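Local coordinates for 2,3-dihydroxy-2,3-dihydrophenylpropionate dehydrogenase (PDB 5XTF), which catalyses the NAD-dependent oxidation of naphthalene cis-dihydrodiol to 1,2-dihydroxynaphthalene in the bacterial breakdown of aromatic hydrocarbons, at residues Leu39-Lys44 and Glu60-Asn65. Residues are numbered along the deposited sequence; the frame is centred on the assembly and turned at random.
Sequences LVRSFK and EALLCN
Val-40 and Leu-63 make the buried half of this helix-to-helix contact, one methyl branch against another: CG1 of Val-40 lies 4.1 Å from CD2 of Leu-63. The valine branch that does the touching is the one set anti to the backbone N (chi1 169°), and the bond from its CA to CB already aims at the other helix. The first bond of Leu-63 runs across the line to that helix, and only the end of the side chain, through CD2, turns to it. The two side chains cross at a slant, with their CA atoms 8.8 Å apart. Around the pair, Phe-67 also packs on Val-40, and Leu-63 rests on Ile-73 of strand 72-75. The setting is the Rossmann fold of a short-chain dehydrogenase/reductase, in which helices 34-46 and 57-67 follow successive parallel strands, 25-28 and 49-54, and pack on the same side of the sheet. At the more exposed side of the contact, Arg-41, extended from CG to NE, crosses Leu-62 at about a right angle and brings NH2 within 3.6 Å of CD2 of Leu-62, a methyl lying oblique to the guanidinium. A salt bridge from NH1 to Glu-38 holds that group from its own helix, while one from NE to Glu-66 joins the two helices. Leu-62 itself sits about 5 Å, side chain to side chain, from Gln-59, a residue of the NAD(+) site, which is unoccupied in this chain.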
ATOM      1  N   LEU B  39       3.749  10.092  26.067  1.00 21.68           N
ATOM      2  CA  LEU B  39       3.517   8.674  26.305  1.00 25.24           C
ATOM      3  C   LEU B  39       3.767   8.321  27.767  1.00 26.70           C
ATOM      4  O   LEU B  39       3.006   7.550  28.369  1.00 27.53           O
ATOM      5  CB  LEU B  39       4.398   7.838  25.377  1.00 21.96           C
ATOM      6  CG  LEU B  39       4.116   8.049  23.888  1.00 23.68           C
ATOM      7  CD1 LEU B  39       5.000   7.142  23.026  1.00 24.35           C
ATOM      8  CD2 LEU B  39       2.646   7.813  23.611  1.00 23.88           C
ATOM      9  N   VAL B  40       4.815   8.899  28.359  1.00 23.30           N
ATOM     10  CA  VAL B  40       5.044   8.735  29.793  1.00 24.30           C
ATOM     11  C   VAL B  40       3.829   9.198  30.580  1.00 25.89           C
ATOM     12  O   VAL B  40       3.280   8.461  31.407  1.00 26.42           O
ATOM     13  CB  VAL B  40       6.299   9.502  30.227  1.00 24.65           C
ATOM     14  CG1 VAL B  40       6.367   9.548  31.771  1.00 23.75           C
ATOM     15  CG2 VAL B  40       7.529   8.876  29.620  1.00 23.52           C
ATOM     16  N   ARG B  41       3.394  10.431  30.333  1.00 24.63           N
ATOM     17  CA  ARG B  41       2.251  10.958  31.058  1.00 24.01           C
ATOM     18  C   ARG B  41       1.004  10.129  30.795  1.00 28.05           C
ATOM     19  O   ARG B  41       0.208   9.886  31.709  1.00 27.59           O
ATOM     20  CB  ARG B  41       2.032  12.418  30.679  1.00 26.65           C
ATOM     21  CG  ARG B  41       3.207  13.292  31.055  1.00 27.69           C
ATOM     22  CD  ARG B  41       3.079  14.702  30.499  1.00 33.71           C
ATOM     23  NE  ARG B  41       4.225  15.522  30.883  1.00 34.83           N
ATOM     24  CZ  ARG B  41       4.562  16.673  30.307  1.00 41.94           C
ATOM     25  NH1 ARG B  41       3.842  17.150  29.298  1.00 40.30           N
ATOM     26  NH2 ARG B  41       5.633  17.345  30.730  1.00 43.06           N
ATOM     27  N   SER B  42       0.825   9.656  29.561  1.00 27.44           N
ATOM     28  CA  SER B  42      -0.400   8.930  29.241  1.00 25.24           C
ATOM     29  C   SER B  42      -0.410   7.538  29.857  1.00 25.49           C
ATOM     30  O   SER B  42      -1.446   7.083  30.360  1.00 26.68           O
ATOM     31  CB  SER B  42      -0.578   8.846  27.729  1.00 28.09           C
ATOM     32  OG  SER B  42      -1.163  10.041  27.262  1.00 31.72           O
ATOM     33  N   PHE B  43       0.713   6.828  29.792  1.00 25.58           N
ATOM     34  CA  PHE B  43       0.731   5.474  30.327  1.00 24.77           C
ATOM     35  C   PHE B  43       0.720   5.500  31.850  1.00 28.07           C
ATOM     36  O   PHE B  43       0.055   4.671  32.491  1.00 27.64           O
ATOM     37  CB  PHE B  43       1.941   4.704  29.787  1.00 25.28           C
ATOM     38  CG  PHE B  43       1.719   4.087  28.419  1.00 28.34           C
ATOM     39  CD1 PHE B  43       1.989   4.805  27.255  1.00 28.97           C
ATOM     40  CD2 PHE B  43       1.243   2.788  28.294  1.00 30.92           C
ATOM     41  CE1 PHE B  43       1.782   4.233  25.975  1.00 23.79           C
ATOM     42  CE2 PHE B  43       1.040   2.211  27.012  1.00 30.79           C
ATOM     43  CZ  PHE B  43       1.305   2.943  25.864  1.00 19.64           C
ATOM     44  N   LYS B  44       1.427   6.462  32.449  1.00 28.43           N
ATOM     45  CA  LYS B  44       1.327   6.652  33.898  1.00 27.41           C
ATOM     46  C   LYS B  44      -0.113   6.913  34.310  1.00 29.94           C
ATOM     47  O   LYS B  44      -0.600   6.344  35.289  1.00 34.08           O
ATOM     48  CB  LYS B  44       2.217   7.809  34.345  1.00 27.23           C
ATOM     49  CG  LYS B  44       2.618   7.744  35.794  1.00 34.72           C
ATOM     50  CD  LYS B  44       3.780   6.794  35.978  1.00 38.46           C
ATOM     51  CE  LYS B  44       4.100   6.634  37.449  1.00 34.66           C
ATOM     52  NZ  LYS B  44       3.019   5.888  38.150  1.00 39.14           N
ATOM     53  N   GLU B  60      15.718  14.544  32.338  1.00 28.40           N
ATOM     54  CA  GLU B  60      15.515  13.773  33.554  1.00 32.13           C
ATOM     55  C   GLU B  60      14.846  14.622  34.627  1.00 33.03           C
ATOM     56  O   GLU B  60      13.900  14.172  35.277  1.00 33.08           O
ATOM     57  CB  GLU B  60      16.849  13.221  34.047  1.00 32.69           C
ATOM     58  CG  GLU B  60      16.717  12.301  35.228  1.00 39.75           C
ATOM     59  CD  GLU B  60      18.060  11.811  35.707  1.00 43.30           C
ATOM     60  OE1 GLU B  60      19.043  12.567  35.552  1.00 43.63           O
ATOM     61  OE2 GLU B  60      18.132  10.668  36.211  1.00 46.66           O
ATOM     62  N   ALA B  61      15.307  15.862  34.807  1.00 30.83           N
ATOM     63  CA  ALA B  61      14.746  16.731  35.835  1.00 31.25           C
ATOM     64  C   ALA B  61      13.303  17.086  35.515  1.00 35.16           C
ATOM     65  O   ALA B  61      12.464  17.201  36.421  1.00 36.05           O
ATOM     66  CB  ALA B  61      15.592  17.995  35.972  1.00 26.78           C
ATOM     67  N   LEU B  62      12.997  17.263  34.229  1.00 31.14           N
ATOM     68  CA  LEU B  62      11.617  17.467  33.820  1.00 33.69           C
ATOM     69  C   LEU B  62      10.730  16.315  34.288  1.00 34.80           C
ATOM     70  O   LEU B  62       9.627  16.541  34.804  1.00 32.90           O
ATOM     71  CB  LEU B  62      11.571  17.630  32.305  1.00 36.93           C
ATOM     72  CG  LEU B  62      10.342  18.153  31.561  1.00 41.96           C
ATOM     73  CD1 LEU B  62      10.750  18.400  30.117  1.00 38.23           C
ATOM     74  CD2 LEU B  62       9.166  17.179  31.606  1.00 42.87           C
ATOM     75  N   LEU B  63      11.200  15.072  34.134  1.00 28.89           N
ATOM     76  CA  LEU B  63      10.383  13.920  34.507  1.00 29.74           C
ATOM     77  C   LEU B  63      10.287  13.751  36.016  1.00 35.32           C
ATOM     78  O   LEU B  63       9.265  13.255  36.510  1.00 32.56           O
ATOM     79  CB  LEU B  63      10.940  12.638  33.884  1.00 29.03           C
ATOM     80  CG  LEU B  63      10.751  12.458  32.377  1.00 30.62           C
ATOM     81  CD1 LEU B  63      11.356  11.137  31.949  1.00 26.47           C
ATOM     82  CD2 LEU B  63       9.260  12.505  32.019  1.00 32.39           C
ATOM     83  N   CYS B  64      11.343  14.136  36.756  1.00 29.90           N
ATOM     84  CA  CYS B  64      11.331  14.032  38.213  1.00 34.72           C
ATOM     85  C   CYS B  64      10.446  15.102  38.846  1.00 32.14           C
ATOM     86  O   CYS B  64       9.671  14.808  39.764  1.00 32.87           O
ATOM     87  CB  CYS B  64      12.754  14.124  38.761  1.00 35.59           C
ATOM     88  SG  CYS B  64      13.756  12.681  38.338  1.00 43.39           S
ATOM     89  N   ASN B  65      10.543  16.345  38.371  1.00 28.54           N
ATOM     90  CA  ASN B  65       9.652  17.387  38.862  1.00 29.47           C
ATOM     91  C   ASN B  65       8.196  16.958  38.799  1.00 31.25           C
ATOM     92  O   ASN B  65       7.386  17.397  39.617  1.00 32.11           O
ATOM     93  CB  ASN B  65       9.820  18.669  38.051  1.00 29.94           C
ATOM     94  CG  ASN B  65      11.189  19.284  38.192  1.00 30.67           C
ATOM     95  OD1 ASN B  65      12.009  18.850  39.001  1.00 28.31           O
ATOM     96  ND2 ASN B  65      11.439  20.317  37.406  1.00 33.86           N
TER